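Local coordinates for conjugal transfer protein TRWB (Escherichia coli, PDB 1E9R) that probably couples DNA processing to transport during bacterial conjugation, as a hexameric P-loop NTPase resembling ring helicases and F1-ATPase, at residues R338-R347 with N399-A410. Numbering follows the deposited sequence.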
ATOM      1  N   ARG B 338     -12.637 -27.318   0.478  1.00 31.15           N
ATOM      2  CA  ARG B 338     -11.974 -28.069   1.536  1.00 30.42           C
ATOM      3  C   ARG B 338     -10.975 -29.143   1.074  1.00 29.39           C
ATOM      4  O   ARG B 338     -10.104 -29.551   1.845  1.00 31.59           O
ATOM      5  CB  ARG B 338     -13.032 -28.681   2.460  1.00 29.98           C
ATOM      6  CG  ARG B 338     -13.910 -27.640   3.145  1.00 32.69           C
ATOM      7  CD  ARG B 338     -13.061 -26.728   4.022  1.00 33.26           C
ATOM      8  NE  ARG B 338     -12.275 -27.519   4.967  1.00 34.31           N
ATOM      9  CZ  ARG B 338     -12.784 -28.182   6.003  1.00 33.91           C
ATOM     10  NH1 ARG B 338     -14.087 -28.149   6.250  1.00 31.29           N
ATOM     11  NH2 ARG B 338     -11.987 -28.900   6.780  1.00 34.28           N
ATOM     12  N   SER B 339     -11.094 -29.610  -0.164  1.00 27.82           N
ATOM     13  CA  SER B 339     -10.155 -30.605  -0.677  1.00 28.33           C
ATOM     14  C   SER B 339      -9.293 -29.920  -1.727  1.00 27.20           C
ATOM     15  O   SER B 339      -9.778 -29.081  -2.491  1.00 28.17           O
ATOM     16  CB  SER B 339     -10.882 -31.808  -1.292  1.00 28.90           C
ATOM     17  OG  SER B 339     -11.451 -32.649  -0.299  1.00 27.83           O
ATOM     18  N   LEU B 340      -8.017 -30.285  -1.773  1.00 28.95           N
ATOM     19  CA  LEU B 340      -7.078 -29.664  -2.703  1.00 29.76           C
ATOM     20  C   LEU B 340      -6.226 -30.643  -3.516  1.00 31.32           C
ATOM     21  O   LEU B 340      -5.889 -31.732  -3.051  1.00 31.56           O
ATOM     22  CB  LEU B 340      -6.143 -28.739  -1.914  1.00 31.17           C
ATOM     23  CG  LEU B 340      -4.841 -28.249  -2.564  1.00 31.37           C
ATOM     24  CD1 LEU B 340      -5.142 -27.191  -3.605  1.00 30.11           C
ATOM     25  CD2 LEU B 340      -3.922 -27.684  -1.495  1.00 30.93           C
ATOM     26  N   VAL B 341      -5.894 -30.244  -4.740  1.00 30.03           N
ATOM     27  CA  VAL B 341      -5.025 -31.031  -5.599  1.00 29.17           C
ATOM     28  C   VAL B 341      -3.984 -30.056  -6.136  1.00 30.47           C
ATOM     29  O   VAL B 341      -4.327 -28.994  -6.663  1.00 32.33           O
ATOM     30  CB  VAL B 341      -5.765 -31.667  -6.795  1.00 29.51           C
ATOM     31  CG1 VAL B 341      -4.775 -32.461  -7.635  1.00 28.38           C
ATOM     32  CG2 VAL B 341      -6.874 -32.588  -6.304  1.00 28.04           C
ATOM     33  N   VAL B 342      -2.714 -30.412  -5.977  1.00 29.65           N
ATOM     34  CA  VAL B 342      -1.609 -29.587  -6.437  1.00 29.20           C
ATOM     35  C   VAL B 342      -0.906 -30.285  -7.596  1.00 30.85           C
ATOM     36  O   VAL B 342      -0.321 -31.343  -7.406  1.00 32.04           O
ATOM     37  CB  VAL B 342      -0.592 -29.350  -5.296  1.00 29.57           C
ATOM     38  CG1 VAL B 342       0.633 -28.632  -5.823  1.00 29.40           C
ATOM     39  CG2 VAL B 342      -1.241 -28.543  -4.179  1.00 25.18           C
ATOM     40  N   LEU B 343      -0.983 -29.705  -8.793  1.00 33.75           N
ATOM     41  CA  LEU B 343      -0.335 -30.275  -9.978  1.00 35.40           C
ATOM     42  C   LEU B 343       0.991 -29.572 -10.212  1.00 36.66           C
ATOM     43  O   LEU B 343       1.672 -29.796 -11.221  1.00 35.97           O
ATOM     44  CB  LEU B 343      -1.222 -30.111 -11.209  1.00 37.36           C
ATOM     45  CG  LEU B 343      -2.330 -31.146 -11.377  1.00 40.16           C
ATOM     46  CD1 LEU B 343      -3.099 -31.288 -10.093  1.00 43.63           C
ATOM     47  CD2 LEU B 343      -3.259 -30.722 -12.490  1.00 40.16           C
ATOM     48  N   GLY B 344       1.344 -28.701  -9.271  1.00 38.19           N
ATOM     49  CA  GLY B 344       2.599 -27.977  -9.354  1.00 42.43           C
ATOM     50  C   GLY B 344       2.700 -26.804 -10.315  1.00 44.65           C
ATOM     51  O   GLY B 344       2.254 -26.873 -11.470  1.00 45.33           O
ATOM     52  N   GLY B 345       3.302 -25.722  -9.816  1.00 45.62           N
ATOM     53  CA  GLY B 345       3.501 -24.525 -10.622  1.00 44.67           C
ATOM     54  C   GLY B 345       4.683 -24.651 -11.589  1.00 43.81           C
ATOM     55  O   GLY B 345       5.261 -25.737 -11.773  1.00 44.74           O
ATOM     56  N   SER B 346       5.037 -23.531 -12.216  1.00 40.94           N
ATOM     57  CA  SER B 346       6.138 -23.496 -13.161  1.00 38.17           C
ATOM     58  C   SER B 346       7.361 -23.060 -12.371  1.00 36.81           C
ATOM     59  O   SER B 346       7.222 -22.398 -11.344  1.00 36.58           O
ATOM     60  CB  SER B 346       5.816 -22.492 -14.273  1.00 36.51           C
ATOM     61  OG  SER B 346       6.832 -22.451 -15.257  1.00 40.06           O
ATOM     62  N   ARG B 347       8.556 -23.434 -12.817  1.00 36.81           N
ATOM     63  CA  ARG B 347       9.742 -23.018 -12.078  1.00 39.06           C
ATOM     64  C   ARG B 347      10.000 -21.530 -12.218  1.00 36.61           C
ATOM     65  O   ARG B 347      10.883 -20.996 -11.561  1.00 38.64           O
ATOM     66  CB  ARG B 347      11.004 -23.801 -12.495  1.00 41.31           C
ATOM     67  CG  ARG B 347      11.193 -24.074 -13.977  1.00 45.47           C
ATOM     68  CD  ARG B 347      12.681 -24.286 -14.329  1.00 49.93           C
ATOM     69  NE  ARG B 347      13.403 -25.248 -13.483  1.00 53.34           N
ATOM     70  CZ  ARG B 347      13.313 -26.579 -13.555  1.00 54.81           C
ATOM     71  NH1 ARG B 347      12.519 -27.173 -14.436  1.00 53.55           N
ATOM     72  NH2 ARG B 347      14.042 -27.328 -12.740  1.00 54.40           N
ATOM     73  N   ASN B 399       9.758 -29.220  -9.950  1.00 45.79           N
ATOM     74  CA  ASN B 399      10.295 -30.303 -10.764  1.00 46.21           C
ATOM     75  C   ASN B 399       9.295 -31.430 -10.973  1.00 46.27           C
ATOM     76  O   ASN B 399       9.622 -32.450 -11.573  1.00 47.59           O
ATOM     77  CB  ASN B 399      11.562 -30.846 -10.121  1.00 48.35           C
ATOM     78  CG  ASN B 399      12.699 -29.868 -10.204  1.00 50.38           C
ATOM     79  OD1 ASN B 399      13.259 -29.651 -11.276  1.00 53.47           O
ATOM     80  ND2 ASN B 399      13.038 -29.250  -9.079  1.00 54.00           N
ATOM     81  N   LEU B 400       8.078 -31.246 -10.475  1.00 45.31           N
ATOM     82  CA  LEU B 400       7.038 -32.250 -10.619  1.00 45.61           C
ATOM     83  C   LEU B 400       6.828 -32.564 -12.087  1.00 48.57           C
ATOM     84  O   LEU B 400       6.611 -31.651 -12.890  1.00 50.85           O
ATOM     85  CB  LEU B 400       5.719 -31.734 -10.061  1.00 44.19           C
ATOM     86  CG  LEU B 400       5.094 -32.436  -8.863  1.00 44.52           C
ATOM     87  CD1 LEU B 400       3.628 -32.087  -8.833  1.00 43.18           C
ATOM     88  CD2 LEU B 400       5.246 -33.932  -8.974  1.00 43.36           C
ATOM     89  N   PRO B 401       6.915 -33.853 -12.473  1.00 49.57           N
ATOM     90  CA  PRO B 401       6.700 -34.166 -13.894  1.00 48.51           C
ATOM     91  C   PRO B 401       5.222 -33.917 -14.174  1.00 49.80           C
ATOM     92  O   PRO B 401       4.399 -33.962 -13.255  1.00 49.78           O
ATOM     93  CB  PRO B 401       7.092 -35.639 -13.992  1.00 49.14           C
ATOM     94  CG  PRO B 401       6.793 -36.171 -12.618  1.00 49.94           C
ATOM     95  CD  PRO B 401       7.288 -35.060 -11.711  1.00 49.57           C
ATOM     96  N   ASP B 402       4.874 -33.634 -15.420  1.00 51.12           N
ATOM     97  CA  ASP B 402       3.474 -33.368 -15.716  1.00 52.28           C
ATOM     98  C   ASP B 402       2.618 -34.616 -15.541  1.00 51.24           C
ATOM     99  O   ASP B 402       3.120 -35.736 -15.589  1.00 51.31           O
ATOM    100  CB  ASP B 402       3.334 -32.766 -17.120  1.00 56.21           C
ATOM    101  CG  ASP B 402       3.595 -31.253 -17.131  1.00 59.74           C
ATOM    102  OD1 ASP B 402       4.547 -30.800 -16.450  1.00 61.35           O
ATOM    103  OD2 ASP B 402       2.853 -30.514 -17.820  1.00 61.51           O
ATOM    104  N   LEU B 403       1.325 -34.413 -15.318  1.00 50.20           N
ATOM    105  CA  LEU B 403       0.397 -35.511 -15.099  1.00 49.03           C
ATOM    106  C   LEU B 403       0.703 -36.205 -13.783  1.00 48.51           C
ATOM    107  O   LEU B 403       0.532 -37.407 -13.638  1.00 47.77           O
ATOM    108  CB  LEU B 403       0.459 -36.510 -16.247  1.00 48.80           C
ATOM    109  CG  LEU B 403      -0.176 -36.009 -17.541  1.00 51.13           C
ATOM    110  CD1 LEU B 403      -0.015 -37.072 -18.613  1.00 51.36           C
ATOM    111  CD2 LEU B 403      -1.645 -35.687 -17.307  1.00 50.28           C
ATOM    112  N   THR B 404       1.180 -35.427 -12.826  1.00 46.88           N
ATOM    113  CA  THR B 404       1.469 -35.933 -11.496  1.00 46.15           C
ATOM    114  C   THR B 404       0.776 -34.971 -10.529  1.00 43.60           C
ATOM    115  O   THR B 404       0.852 -33.741 -10.686  1.00 44.58           O
ATOM    116  CB  THR B 404       2.970 -35.964 -11.219  1.00 47.00           C
ATOM    117  OG1 THR B 404       3.621 -36.682 -12.269  1.00 49.19           O
ATOM    118  CG2 THR B 404       3.247 -36.655  -9.893  1.00 45.23           C
ATOM    119  N   ALA B 405       0.090 -35.526  -9.537  1.00 41.58           N
ATOM    120  CA  ALA B 405      -0.633 -34.697  -8.589  1.00 39.79           C
ATOM    121  C   ALA B 405      -0.524 -35.112  -7.138  1.00 38.58           C
ATOM    122  O   ALA B 405      -0.335 -36.281  -6.814  1.00 36.50           O
ATOM    123  CB  ALA B 405      -2.106 -34.644  -8.978  1.00 37.89           C
ATOM    124  N   TYR B 406      -0.646 -34.118  -6.269  1.00 36.87           N
ATOM    125  CA  TYR B 406      -0.638 -34.342  -4.841  1.00 34.85           C
ATOM    126  C   TYR B 406      -2.095 -34.195  -4.432  1.00 33.41           C
ATOM    127  O   TYR B 406      -2.673 -33.128  -4.576  1.00 33.18           O
ATOM    128  CB  TYR B 406       0.214 -33.303  -4.129  1.00 35.77           C
ATOM    129  CG  TYR B 406       1.687 -33.608  -4.179  1.00 37.53           C
ATOM    130  CD1 TYR B 406       2.233 -34.602  -3.368  1.00 38.89           C
ATOM    131  CD2 TYR B 406       2.542 -32.914  -5.034  1.00 37.57           C
ATOM    132  CE1 TYR B 406       3.592 -34.900  -3.402  1.00 38.70           C
ATOM    133  CE2 TYR B 406       3.911 -33.207  -5.074  1.00 37.24           C
ATOM    134  CZ  TYR B 406       4.422 -34.202  -4.254  1.00 38.88           C
ATOM    135  OH  TYR B 406       5.759 -34.507  -4.283  1.00 42.02           O
ATOM    136  N   VAL B 407      -2.690 -35.278  -3.948  1.00 33.03           N
ATOM    137  CA  VAL B 407      -4.084 -35.266  -3.537  1.00 32.51           C
ATOM    138  C   VAL B 407      -4.228 -35.110  -2.028  1.00 34.75           C
ATOM    139  O   VAL B 407      -3.727 -35.943  -1.264  1.00 36.29           O
ATOM    140  CB  VAL B 407      -4.800 -36.565  -3.981  1.00 33.31           C
ATOM    141  CG1 VAL B 407      -6.279 -36.511  -3.611  1.00 31.10           C
ATOM    142  CG2 VAL B 407      -4.627 -36.751  -5.483  1.00 32.72           C
ATOM    143  N   GLY B 408      -4.912 -34.043  -1.611  1.00 32.34           N
ATOM    144  CA  GLY B 408      -5.129 -33.782  -0.197  1.00 31.59           C
ATOM    145  C   GLY B 408      -6.595 -33.547   0.113  1.00 31.98           C
ATOM    146  O   GLY B 408      -7.076 -32.423   0.056  1.00 31.71           O
ATOM    147  N   PHE B 409      -7.308 -34.615   0.442  1.00 32.90           N
ATOM    148  CA  PHE B 409      -8.725 -34.520   0.761  1.00 32.42           C
ATOM    149  C   PHE B 409      -8.937 -33.800   2.078  1.00 33.30           C
ATOM    150  O   PHE B 409      -8.034 -33.739   2.908  1.00 34.02           O
ATOM    151  CB  PHE B 409      -9.343 -35.915   0.821  1.00 30.88           C
ATOM    152  CG  PHE B 409      -9.425 -36.595  -0.517  1.00 33.48           C
ATOM    153  CD1 PHE B 409     -10.181 -36.041  -1.550  1.00 34.54           C
ATOM    154  CD2 PHE B 409      -8.753 -37.788  -0.753  1.00 33.48           C
ATOM    155  CE1 PHE B 409     -10.267 -36.674  -2.807  1.00 34.85           C
ATOM    156  CE2 PHE B 409      -8.832 -38.429  -2.004  1.00 34.98           C
ATOM    157  CZ  PHE B 409      -9.589 -37.871  -3.028  1.00 34.40           C
ATOM    158  N   ALA B 410     -10.139 -33.261   2.259  1.00 32.50           N
ATOM    159  CA  ALA B 410     -10.496 -32.522   3.465  1.00 32.71           C
ATOM    160  C   ALA B 410     -10.384 -33.393   4.704  1.00 33.95           C
ATOM    161  O   ALA B 410     -10.397 -34.624   4.610  1.00 31.99           O
ATOM    162  CB  ALA B 410     -11.912 -31.983   3.337  1.00 31.98           C
TER
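The F409 ring meets S339 edge-on, with OG lying in the ring plane 3.8 Å from CD1, while V407 CG1 rests over one face toward the rim. The Y406 ring likewise turns an edge to its neighbour, CD2 lying 4.0 Å from V342 O. At the far end the R347 guanidinium and N399 amide planes stand 69° apart; NH2 reaches OD1 in a weak, bent bond, and N399 ND2 is held by A395 O. A small hydroxyl suits S339: with OG anti to the carbonyl carbon (chi1 -74°), it accepts a hydrogen bond from A410 N, 2.9 Å from OG, just beyond the strand pairing. An alanine here is likely to leave that amide without its acceptor and F409 without its polar edge neighbour. Between these ends, antiparallel backbone bonds join L340 with G408 and V342 with Y406, two in each pair. V341 CA adds a C-H contact to Y406 O. Beta-branched V341 and compact A405 fit the same face, CG1 to CB 3.7 Å, and L343 CD1 touches that methyl too. G344, at positive phi, passes L400 CD1, where a side chain would crowd the leucine. Strand 339-342 lies between 404-408 and 56-59 in the large mixed sheet. V341 and L343 pack on strand 56-59, with L343 also near a bound sulfate beside the probable Walker A loop, whereas L340 and V342 meet helix 350-360 and Y406 touches K417 of strand 415-419.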